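Local atomic coordinates of putative DNA protection protein (Streptomyces coelicolor, PDB entry 4CYB), a protein that probably oxidises and stores iron within a hollow shell of twelve subunits, as members of the Dps branch of the ferritin family do. Residues R21-Q26 / A132-Y137; L32-I37 / I96-R101; K44-M49 / Q56-L61. All blocks are in the same frame, centred on the assembly; numbering follows the deposited sequence. Where two conformers were deposited one is given.

Contact 1 of 3, residues R21-Q26 / A132-Y137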
loop_
_atom_site.group_PDB
_atom_site.type_symbol
_atom_site.label_atom_id
_atom_site.label_comp_id
_atom_site.label_asym_id
_atom_site.label_seq_id
_atom_site.Cartn_x
_atom_site.Cartn_y
_atom_site.Cartn_z
ATOM N N ARG J 21 -21.671 -6.373 -35.541
ATOM C CA ARG J 21 -21.907 -5.665 -34.276
ATOM C C ARG J 21 -23.292 -5.875 -33.691
ATOM O O ARG J 21 -23.453 -6.126 -32.499
ATOM C CB ARG J 21 -21.588 -4.180 -34.474
ATOM C CG ARG J 21 -20.129 -3.996 -34.858
ATOM C CD ARG J 21 -19.739 -2.541 -34.905
ATOM N NE ARG J 21 -20.254 -1.820 -36.075
ATOM C CZ ARG J 21 -21.199 -0.904 -36.071
ATOM N NH1 ARG J 21 -21.786 -0.532 -34.936
ATOM N NH2 ARG J 21 -21.550 -0.297 -37.216
ATOM N N LEU J 22 -24.317 -5.834 -34.537
ATOM C CA LEU J 22 -25.651 -6.080 -34.077
ATOM C C LEU J 22 -25.807 -7.471 -33.477
ATOM O O LEU J 22 -26.427 -7.652 -32.427
ATOM C CB LEU J 22 -26.587 -5.978 -35.291
ATOM C CG LEU J 22 -27.956 -5.326 -35.176
ATOM C CD1 LEU J 22 -28.996 -6.205 -35.885
ATOM C CD2 LEU J 22 -28.386 -4.982 -33.773
ATOM N N TYR J 23 -25.269 -8.471 -34.150
ATOM C CA TYR J 23 -25.359 -9.843 -33.653
ATOM C C TYR J 23 -24.594 -9.999 -32.310
ATOM O O TYR J 23 -25.093 -10.609 -31.348
ATOM C CB TYR J 23 -24.854 -10.846 -34.708
ATOM C CG TYR J 23 -24.977 -12.267 -34.221
ATOM C CD1 TYR J 23 -26.218 -12.961 -34.308
ATOM C CD2 TYR J 23 -23.888 -12.932 -33.693
ATOM C CE1 TYR J 23 -26.333 -14.265 -33.863
ATOM C CE2 TYR J 23 -24.004 -14.247 -33.217
ATOM C CZ TYR J 23 -25.242 -14.908 -33.323
ATOM O OH TYR J 23 -25.366 -16.205 -32.866
ATOM N N SER J 24 -23.396 -9.441 -32.233
ATOM C CA SER J 24 -22.599 -9.591 -30.975
ATOM C C SER J 24 -23.368 -8.907 -29.845
ATOM O O SER J 24 -23.448 -9.475 -28.727
ATOM C CB SER J 24 -21.194 -8.999 -31.142
ATOM O OG SER J 24 -20.355 -9.851 -31.877
ATOM N N CYS J 25 -23.946 -7.730 -30.110
ATOM C CA CYS J 25 -24.725 -7.051 -29.066
ATOM C C CYS J 25 -25.951 -7.846 -28.577
ATOM O O CYS J 25 -26.215 -7.876 -27.392
ATOM C CB CYS J 25 -25.164 -5.643 -29.433
ATOM S SG CYS J 25 -23.763 -4.499 -29.582
ATOM N N GLN J 26 -26.678 -8.517 -29.504
ATOM C CA GLN J 26 -27.771 -9.400 -29.062
ATOM C C GLN J 26 -27.244 -10.536 -28.211
ATOM O O GLN J 26 -27.855 -10.809 -27.169
ATOM C CB GLN J 26 -28.487 -10.036 -30.276
ATOM C CG GLN J 26 -29.185 -9.026 -31.141
ATOM C CD GLN J 26 -29.570 -9.591 -32.534
ATOM O OE1 GLN J 26 -30.151 -8.873 -33.345
ATOM N NE2 GLN J 26 -29.259 -10.869 -32.791
ATOM N N ALA J 132 -18.587 -19.350 -30.288
ATOM C CA ALA J 132 -18.418 -19.920 -31.645
ATOM C C ALA J 132 -19.018 -18.992 -32.719
ATOM O O ALA J 132 -18.387 -18.741 -33.751
ATOM C CB ALA J 132 -19.058 -21.296 -31.720
ATOM N N ARG J 133 -20.239 -18.501 -32.511
ATOM C CA ARG J 133 -20.931 -17.704 -33.537
ATOM C C ARG J 133 -20.339 -16.333 -33.728
ATOM O O ARG J 133 -20.178 -15.890 -34.850
ATOM C CB ARG J 133 -22.416 -17.549 -33.234
ATOM C CG ARG J 133 -23.214 -18.825 -33.094
ATOM C CD ARG J 133 -23.522 -19.401 -34.473
ATOM N NE ARG J 133 -22.441 -20.285 -34.928
ATOM C CZ ARG J 133 -22.139 -21.474 -34.385
ATOM N NH1 ARG J 133 -22.824 -21.941 -33.351
ATOM N NH2 ARG J 133 -21.139 -22.203 -34.870
ATOM N N THR J 134 -19.992 -15.641 -32.634
ATOM C CA THR J 134 -19.316 -14.324 -32.788
ATOM C C THR J 134 -17.949 -14.487 -33.447
ATOM O O THR J 134 -17.551 -13.652 -34.238
ATOM C CB THR J 134 -19.197 -13.545 -31.437
ATOM O OG1 THR J 134 -18.449 -14.333 -30.515
ATOM C CG2 THR J 134 -20.558 -13.302 -30.881
ATOM N N GLN J 135 -17.243 -15.571 -33.152
ATOM C CA GLN J 135 -15.978 -15.820 -33.835
ATOM C C GLN J 135 -16.186 -16.014 -35.363
ATOM O O GLN J 135 -15.446 -15.464 -36.188
ATOM C CB GLN J 135 -15.276 -17.043 -33.249
ATOM C CG GLN J 135 -13.892 -17.354 -33.841
ATOM C CD GLN J 135 -12.926 -16.185 -33.619
ATOM O OE1 GLN J 135 -12.556 -15.882 -32.478
ATOM N NE2 GLN J 135 -12.582 -15.473 -34.700
ATOM N N GLU J 136 -17.206 -16.778 -35.737
ATOM C CA GLU J 136 -17.505 -16.966 -37.168
ATOM C C GLU J 136 -17.789 -15.660 -37.884
ATOM O O GLU J 136 -17.441 -15.524 -39.051
ATOM C CB GLU J 136 -18.752 -17.823 -37.352
ATOM C CG GLU J 136 -18.518 -19.295 -37.295
ATOM C CD GLU J 136 -19.835 -20.016 -37.009
ATOM O OE1 GLU J 136 -20.915 -19.513 -37.427
ATOM O OE2 GLU J 136 -19.789 -21.072 -36.328
ATOM N N TYR J 137 -18.477 -14.725 -37.219
ATOM C CA TYR J 137 -18.733 -13.408 -37.799
ATOM C C TYR J 137 -17.526 -12.475 -37.789
ATOM O O TYR J 137 -17.645 -11.376 -38.286
ATOM C CB TYR J 137 -19.807 -12.661 -37.025
ATOM C CG TYR J 137 -21.241 -12.714 -37.459
ATOM C CD1 TYR J 137 -21.738 -11.858 -38.498
ATOM C CD2 TYR J 137 -22.153 -13.540 -36.778
ATOM C CE1 TYR J 137 -23.091 -11.868 -38.880
ATOM C CE2 TYR J 137 -23.507 -13.556 -37.141
ATOM C CZ TYR J 137 -23.967 -12.731 -38.188
ATOM O OH TYR J 137 -25.305 -12.796 -38.516
#

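Contact 2 of 3, residues L32-I37 / I96-R101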
loop_
_atom_site.group_PDB
_atom_site.type_symbol
_atom_site.label_atom_id
_atom_site.label_comp_id
_atom_site.label_asym_id
_atom_site.label_seq_id
_atom_site.Cartn_x
_atom_site.Cartn_y
_atom_site.Cartn_z
ATOM N N LEU J 32 -25.512 -10.818 -20.519
ATOM C CA LEU J 32 -25.579 -9.714 -19.499
ATOM C C LEU J 32 -26.825 -9.856 -18.635
ATOM O O LEU J 32 -26.738 -9.778 -17.395
ATOM C CB LEU J 32 -25.554 -8.383 -20.242
ATOM C CG LEU J 32 -25.297 -7.090 -19.506
ATOM C CD1 LEU J 32 -24.071 -7.271 -18.597
ATOM C CD2 LEU J 32 -25.103 -6.016 -20.569
ATOM N N ALA J 33 -27.990 -10.094 -19.265
ATOM C CA ALA J 33 -29.255 -10.307 -18.520
ATOM C C ALA J 33 -29.130 -11.492 -17.572
ATOM O O ALA J 33 -29.493 -11.399 -16.400
ATOM C CB ALA J 33 -30.459 -10.464 -19.487
ATOM N N ASP J 34 -28.619 -12.641 -18.046
ATOM C CA ASP J 34 -28.446 -13.787 -17.171
ATOM C C ASP J 34 -27.432 -13.540 -16.015
ATOM O O ASP J 34 -27.647 -13.972 -14.864
ATOM C CB ASP J 34 -28.029 -15.024 -17.957
ATOM C CG ASP J 34 -29.103 -15.468 -19.020
ATOM O OD1 ASP J 34 -30.320 -15.232 -18.816
ATOM O OD2 ASP J 34 -28.692 -16.031 -20.071
ATOM N N THR J 35 -26.380 -12.817 -16.339
ATOM C CA THR J 35 -25.337 -12.526 -15.375
ATOM C C THR J 35 -25.865 -11.510 -14.342
ATOM O O THR J 35 -25.524 -11.609 -13.154
ATOM C CB THR J 35 -24.095 -11.945 -16.060
ATOM O OG1 THR J 35 -23.542 -12.916 -16.962
ATOM C CG2 THR J 35 -23.001 -11.606 -14.990
ATOM N N ARG J 36 -26.654 -10.544 -14.773
ATOM C CA ARG J 36 -27.379 -9.692 -13.777
ATOM C C ARG J 36 -28.200 -10.487 -12.751
ATOM O O ARG J 36 -28.116 -10.239 -11.533
ATOM C CB ARG J 36 -28.249 -8.635 -14.448
ATOM C CG ARG J 36 -27.474 -7.628 -15.275
ATOM C CD ARG J 36 -27.102 -6.463 -14.381
ATOM N NE ARG J 36 -28.255 -5.770 -13.816
ATOM C CZ ARG J 36 -28.944 -4.842 -14.486
ATOM N NH1 ARG J 36 -28.606 -4.546 -15.746
ATOM N NH2 ARG J 36 -30.007 -4.264 -13.923
ATOM N N ILE J 37 -28.938 -11.520 -13.213
ATOM C CA ILE J 37 -29.717 -12.323 -12.253
ATOM C C ILE J 37 -28.749 -13.116 -11.336
ATOM O O ILE J 37 -28.985 -13.239 -10.148
ATOM C CB ILE J 37 -30.620 -13.342 -13.031
ATOM C CG1 ILE J 37 -31.541 -12.553 -13.978
ATOM C CG2 ILE J 37 -31.384 -14.240 -12.051
ATOM C CD1 ILE J 37 -32.486 -11.625 -13.232
ATOM N N ILE J 96 -35.552 -10.420 -20.712
ATOM C CA ILE J 96 -34.568 -11.006 -21.604
ATOM C C ILE J 96 -33.992 -12.311 -21.011
ATOM O O ILE J 96 -33.682 -13.301 -21.760
ATOM C CB ILE J 96 -33.388 -10.011 -21.856
ATOM C CG1 ILE J 96 -33.875 -8.759 -22.613
ATOM C CG2 ILE J 96 -32.223 -10.727 -22.602
ATOM C CD1 ILE J 96 -32.833 -7.630 -22.709
ATOM N N THR J 97 -33.833 -12.356 -19.681
ATOM C CA THR J 97 -33.105 -13.498 -19.068
ATOM C C THR J 97 -33.914 -14.798 -19.188
ATOM O O THR J 97 -35.156 -14.766 -19.242
ATOM C CB THR J 97 -32.830 -13.253 -17.566
ATOM O OG1 THR J 97 -32.032 -14.332 -17.030
ATOM C CG2 THR J 97 -34.176 -13.101 -16.760
ATOM N N THR J 98 -33.230 -15.934 -19.221
ATOM C CA THR J 98 -33.951 -17.166 -19.007
ATOM C C THR J 98 -33.599 -17.859 -17.668
ATOM O O THR J 98 -33.960 -19.008 -17.441
ATOM C CB THR J 98 -33.728 -18.138 -20.178
ATOM O OG1 THR J 98 -32.340 -18.349 -20.363
ATOM C CG2 THR J 98 -34.371 -17.594 -21.501
ATOM N N VAL J 99 -32.898 -17.164 -16.765
ATOM C CA VAL J 99 -32.641 -17.730 -15.446
ATOM C C VAL J 99 -33.916 -17.579 -14.612
ATOM O O VAL J 99 -34.369 -16.461 -14.401
ATOM C CB VAL J 99 -31.461 -16.984 -14.700
ATOM C CG1 VAL J 99 -31.206 -17.623 -13.326
ATOM C CG2 VAL J 99 -30.217 -17.018 -15.568
ATOM N N PRO J 100 -34.454 -18.701 -14.068
ATOM C CA PRO J 100 -35.736 -18.681 -13.348
ATOM C C PRO J 100 -35.666 -17.834 -12.072
ATOM O O PRO J 100 -34.595 -17.739 -11.419
ATOM C CB PRO J 100 -35.989 -20.190 -13.000
ATOM C CG PRO J 100 -35.188 -20.930 -14.038
ATOM C CD PRO J 100 -33.945 -20.082 -14.245
ATOM N N ARG J 101 -36.789 -17.209 -11.723
ATOM C CA ARG J 101 -36.888 -16.469 -10.453
ATOM C C ARG J 101 -36.924 -17.424 -9.234
ATOM O O ARG J 101 -37.709 -18.426 -9.209
ATOM C CB ARG J 101 -38.149 -15.600 -10.468
ATOM C CG ARG J 101 -38.335 -14.762 -9.200
ATOM C CD ARG J 101 -39.597 -13.926 -9.342
ATOM N NE ARG J 101 -39.914 -13.249 -8.106
ATOM C CZ ARG J 101 -40.916 -12.386 -7.970
ATOM N NH1 ARG J 101 -41.633 -12.034 -9.034
ATOM N NH2 ARG J 101 -41.186 -11.848 -6.790
#

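Contact 3 of 3, residues K44-M49 / Q56-L61. With FE (Fe (III) ion), chain V.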
loop_
_atom_site.group_PDB
_atom_site.type_symbol
_atom_site.label_atom_id
_atom_site.label_comp_id
_atom_site.label_asym_id
_atom_site.label_seq_id
_atom_site.Cartn_x
_atom_site.Cartn_y
_atom_site.Cartn_z
ATOM N N LYS J 44 -28.200 -12.213 -2.828
ATOM C CA LYS J 44 -29.320 -12.805 -2.053
ATOM C C LYS J 44 -28.840 -13.868 -1.060
ATOM O O LYS J 44 -29.178 -13.811 0.128
ATOM C CB LYS J 44 -30.441 -13.325 -2.983
ATOM C CG LYS J 44 -31.669 -14.034 -2.289
ATOM C CD LYS J 44 -32.536 -14.770 -3.349
ATOM C CE LYS J 44 -33.611 -15.719 -2.765
ATOM N NZ LYS J 44 -34.741 -14.908 -2.214
ATOM N N TYR J 45 -28.045 -14.826 -1.514
ATOM C CA TYR J 45 -27.650 -15.912 -0.657
ATOM C C TYR J 45 -26.523 -15.469 0.316
ATOM O O TYR J 45 -26.434 -15.989 1.378
ATOM C CB TYR J 45 -27.224 -17.082 -1.546
ATOM C CG TYR J 45 -28.394 -17.636 -2.365
ATOM C CD1 TYR J 45 -29.725 -17.610 -1.844
ATOM C CD2 TYR J 45 -28.186 -18.209 -3.614
ATOM C CE1 TYR J 45 -30.806 -18.134 -2.554
ATOM C CE2 TYR J 45 -29.279 -18.679 -4.370
ATOM C CZ TYR J 45 -30.557 -18.664 -3.839
ATOM O OH TYR J 45 -31.587 -19.176 -4.587
ATOM N N HIS J 46 -25.673 -14.512 -0.079
ATOM C CA HIS J 46 -24.696 -13.872 0.854
ATOM C C HIS J 46 -25.491 -13.337 2.037
ATOM O O HIS J 46 -25.048 -13.523 3.179
ATOM C CB HIS J 46 -23.978 -12.739 0.090
ATOM C CG HIS J 46 -23.126 -11.784 0.940
ATOM N ND1 HIS J 46 -21.943 -12.155 1.460
ATOM C CD2 HIS J 46 -23.294 -10.435 1.241
ATOM C CE1 HIS J 46 -21.324 -11.076 2.050
ATOM N NE2 HIS J 46 -22.170 -10.021 1.943
ATOM N N TRP J 47 -26.657 -12.707 1.802
ATOM C CA TRP J 47 -27.468 -12.158 2.947
ATOM C C TRP J 47 -28.251 -13.177 3.718
ATOM O O TRP J 47 -28.262 -13.163 4.945
ATOM C CB TRP J 47 -28.449 -11.094 2.474
ATOM C CG TRP J 47 -27.728 -9.936 1.819
ATOM C CD1 TRP J 47 -26.570 -9.305 2.244
ATOM C CD2 TRP J 47 -28.114 -9.279 0.582
ATOM N NE1 TRP J 47 -26.176 -8.315 1.340
ATOM C CE2 TRP J 47 -27.104 -8.211 0.343
ATOM C CE3 TRP J 47 -29.215 -9.411 -0.302
ATOM C CZ2 TRP J 47 -27.158 -7.382 -0.769
ATOM C CZ3 TRP J 47 -29.279 -8.545 -1.406
ATOM C CH2 TRP J 47 -28.272 -7.580 -1.655
ATOM N N LEU J 48 -28.901 -14.102 2.977
ATOM C CA LEU J 48 -29.846 -15.033 3.592
ATOM C C LEU J 48 -29.207 -16.267 4.177
ATOM O O LEU J 48 -29.908 -17.083 4.799
ATOM C CB LEU J 48 -30.862 -15.552 2.569
ATOM C CG LEU J 48 -31.840 -14.552 1.924
ATOM C CD1 LEU J 48 -33.002 -15.242 1.197
ATOM C CD2 LEU J 48 -32.231 -13.349 2.754
ATOM N N MET J 49 -27.911 -16.435 3.965
ATOM C CA MET J 49 -27.203 -17.625 4.438
ATOM C C MET J 49 -27.380 -17.848 5.945
ATOM O O MET J 49 -27.577 -16.883 6.722
ATOM C CB MET J 49 -25.703 -17.533 4.055
ATOM C CG MET J 49 -24.874 -18.742 4.442
ATOM S SD MET J 49 -25.486 -20.294 3.695
ATOM C CE MET J 49 -25.749 -19.768 1.986
ATOM N N GLN J 56 -18.063 -18.976 6.227
ATOM C CA GLN J 56 -17.454 -19.511 5.025
ATOM C C GLN J 56 -18.274 -19.194 3.755
ATOM O O GLN J 56 -17.772 -18.714 2.740
ATOM C CB GLN J 56 -17.397 -21.070 5.188
ATOM C CG GLN J 56 -17.093 -21.767 3.887
ATOM C CD GLN J 56 -17.146 -23.274 4.039
ATOM O OE1 GLN J 56 -18.179 -23.868 3.783
ATOM N NE2 GLN J 56 -16.057 -23.886 4.530
ATOM N N LEU J 57 -19.563 -19.541 3.787
ATOM C CA LEU J 57 -20.364 -19.355 2.571
ATOM C C LEU J 57 -20.675 -17.888 2.306
ATOM O O LEU J 57 -20.709 -17.443 1.160
ATOM C CB LEU J 57 -21.678 -20.152 2.646
ATOM C CG LEU J 57 -21.432 -21.671 2.512
ATOM C CD1 LEU J 57 -22.753 -22.462 2.564
ATOM C CD2 LEU J 57 -20.598 -22.018 1.261
ATOM N N HIS J 58 -20.915 -17.149 3.391
ATOM C CA HIS J 58 -21.143 -15.693 3.286
ATOM C C HIS J 58 -19.965 -15.055 2.540
ATOM O O HIS J 58 -20.161 -14.273 1.611
ATOM C CB HIS J 58 -21.324 -15.175 4.693
ATOM C CG HIS J 58 -21.455 -13.669 4.810
ATOM N ND1 HIS J 58 -22.623 -13.047 4.605
ATOM C CD2 HIS J 58 -20.532 -12.696 5.175
ATOM C CE1 HIS J 58 -22.471 -11.698 4.887
ATOM N NE2 HIS J 58 -21.184 -11.498 5.239
ATOM N N LEU J 59 -18.747 -15.406 2.912
ATOM C CA LEU J 59 -17.547 -14.889 2.222
ATOM C C LEU J 59 -17.384 -15.360 0.799
ATOM O O LEU J 59 -17.095 -14.563 -0.100
ATOM C CB LEU J 59 -16.275 -15.294 2.972
ATOM C CG LEU J 59 -16.230 -14.536 4.342
ATOM C CD1 LEU J 59 -14.964 -14.960 5.070
ATOM C CD2 LEU J 59 -16.361 -13.011 4.238
ATOM N N LEU J 60 -17.614 -16.638 0.594
ATOM C CA LEU J 60 -17.453 -17.224 -0.734
ATOM C C LEU J 60 -18.455 -16.638 -1.697
ATOM O O LEU J 60 -18.106 -16.290 -2.837
ATOM C CB LEU J 60 -17.693 -18.735 -0.664
ATOM C CG LEU J 60 -17.598 -19.409 -2.052
ATOM C CD1 LEU J 60 -16.185 -19.318 -2.664
ATOM C CD2 LEU J 60 -18.006 -20.862 -1.884
ATOM N N LEU J 61 -19.702 -16.491 -1.253
ATOM C CA LEU J 61 -20.721 -15.927 -2.138
ATOM C C LEU J 61 -20.426 -14.472 -2.459
ATOM O O LEU J 61 -20.658 -14.034 -3.578
ATOM C CB LEU J 61 -22.123 -16.063 -1.513
ATOM C CG LEU J 61 -22.531 -17.519 -1.195
ATOM C CD1 LEU J 61 -23.814 -17.627 -0.384
ATOM C CD2 LEU J 61 -22.671 -18.351 -2.415
HETATM FE FE FE V . -21.705 -7.815 2.967
HETATM O O HOH W 1 -20.066 -9.067 4.078
HETATM O O HOH W 2 -20.496 -7.401 0.924
HETATM O O HOH W 3 -20.309 -6.289 4.229
#

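Contact 1 of 3, residues R21-Q26 / A132-Y137
Ser24 and Thr134 mark the nearest approach of the two backbones, 6.0 Å from CA to CA, where helix 18-48 meets the end of helix 109-136. These are two of the four long helices of the ferritin-like bundle, and here they run antiparallel: the axes of the short segments come within 10.1 Å at 167°. The contact is a partly buried one near one end of the bundle. Tyr23 has the largest share of it. With CG anti to the backbone N (chi1 -178°), its ring reaches across to the other helix and meets the ring of Tyr137 in an offset stack, centroids 4.8 Å apart and planes inclined by 27°. Tyr137 CE2 lies over one face of the Tyr23 ring, toward its rim, 3.5 Å from Tyr23 CG, while Tyr23 CB sits over the face of the Tyr137 ring in a CH-pi contact, 4.3 Å from the centroid. The phenol end of Tyr23 rests on the aliphatic root of Arg133, with OH 3.3 Å from Arg133 CB, and its hydroxyl hydrogen-bonds to Arg27. Beyond that root the Arg133 chain bends at its second and third torsions and turns off along its own helix, where NE donates to Glu136 OE1 at 3.0 Å. Where the CA atoms come nearest, Ser24 and Thr134 are both small and buried. Their hydroxyls look to other partners: Ser24 OG bonds to Asp139, and Thr134 OG1 to the carbonyl of Ala130. What meets between the two is the methyl, Thr134 CG2, set against Ser24 OG at 3.6 Å.

Contact 2 of 3, residues L32-I37 / I96-R101
An ST turn at Thr97-Val99, in the long connection that joins helix 54-81 to helix 109-136 of the ferritin-like bundle, lies against Asp34 and its neighbours on helix 18-48. The loop comes closest at Ala33 and Thr97, whose CA atoms are 5.0 Å apart. Thr97 OG1 lies anti to its own backbone N (chi1 -176°), a setting that lets one hydroxyl do two jobs: it accepts from Val99 N at 3.0 Å, closing the turn with a nearly straight bond (166°), and donates to Asp34 OD1 at 2.6 Å. The hydroxyl arrives at the anti lone pair of that oxygen, away from OD2. Thr98 N donates to the same Asp34 OD1 at 3.0 Å, nearly in line with the C-O bond. One carboxylate oxygen thus takes both the hydroxyl and a peptide N-H of the turn, which probably holds the loop against the helix and limits rotation of the buried Asp34. Its other oxygen, OD2, forms a salt bridge with Lys30, which probably balances the charge; Lys30 also hydrogen-bonds Thr98 OG1 and so ties helix and loop together a second time. Apolar contacts border this polar centre. Toward Ile96, Ala33 CB touches Ile96 CG2 at 3.6 Å. Toward the C-terminal end of the helix segment, Ile37 and Val99 lie alongside one another, pointing contrary ways, while Val99 CG2 lies against the Asp34 side chain, 3.7 Å from OD1. Ala119 and Leu122 of helix 109-136 pack near the turn, and Arg91 of a neighbouring subunit hydrogen-bonds the carbonyl of Val99. Between Ile37 and Val99, the closest carbons are Ile37 CG2 and Val99 CG1, 3.6 Å apart.

Contact 3 of 3, residues K44-M49 / Q56-L61
His46 ND1 donates to the backbone carbonyl His58 O at 2.8 Å, and His58 ND1 returns the bond to His46 O at 2.9 Å. This reciprocal pair joins helix 18-48 to helix 54-81 just before and after the turn between them, where the segment axes run antiparallel at 158°. Both side chains have CG anti to the backbone N (chi1 169° for His46), which brings the imidazoles face over face in an offset stack, centroids 3.8 Å apart. Each carbonyl is met by a donor tilted out of its plane. With ND1 thus engaged, His46 NE2 binds the ferric ion at 2.5 Å; Asp73 and Glu77 of a neighbouring subunit also bind it, with three waters. One of these, water 1, is hydrogen-bonded to His58 NE2 at 2.9 Å, making His58 a second-shell residue. Behind the rings, Leu61 CD1 packs on Tyr45 CB, and the bent Met49 chain puts SD 3.7 Å from Leu57 CD1 and its methyl against Leu61. Replacing His58 by an alanine is likely to cost the iron-bound water its bond to NE2, leave His46 O without the ND1 donor, and bare one face of His46. The arrangement is consistent with the ferroxidase centre of Dps proteins, which lies between subunits: the bond to the carbonyl of His58 probably helps to set the turn of the His46 ring, so that NE2 faces the iron.

All three contacts draw on helix 18-48, and along that helix they follow in order: contact 1 near its start, contact 2 toward the middle, contact 3 at its end. Contact 2 lies about 19 Å from contact 1 and about 20 Å from contact 3, centre to centre; contacts 1 and 3 are about 35 Å apart, on opposite sides of the chain's centre. Along the chain the segments of contact 1 bracket those of contact 2, which bracket those of contact 3. Helix 18-48 thus pairs with helix 109-136 at one end and helix 54-81 at the other, with a loop against its middle; contacts 2 and 3 also touch a neighbouring subunit, and contact 3 supplies an iron ligand at that interface.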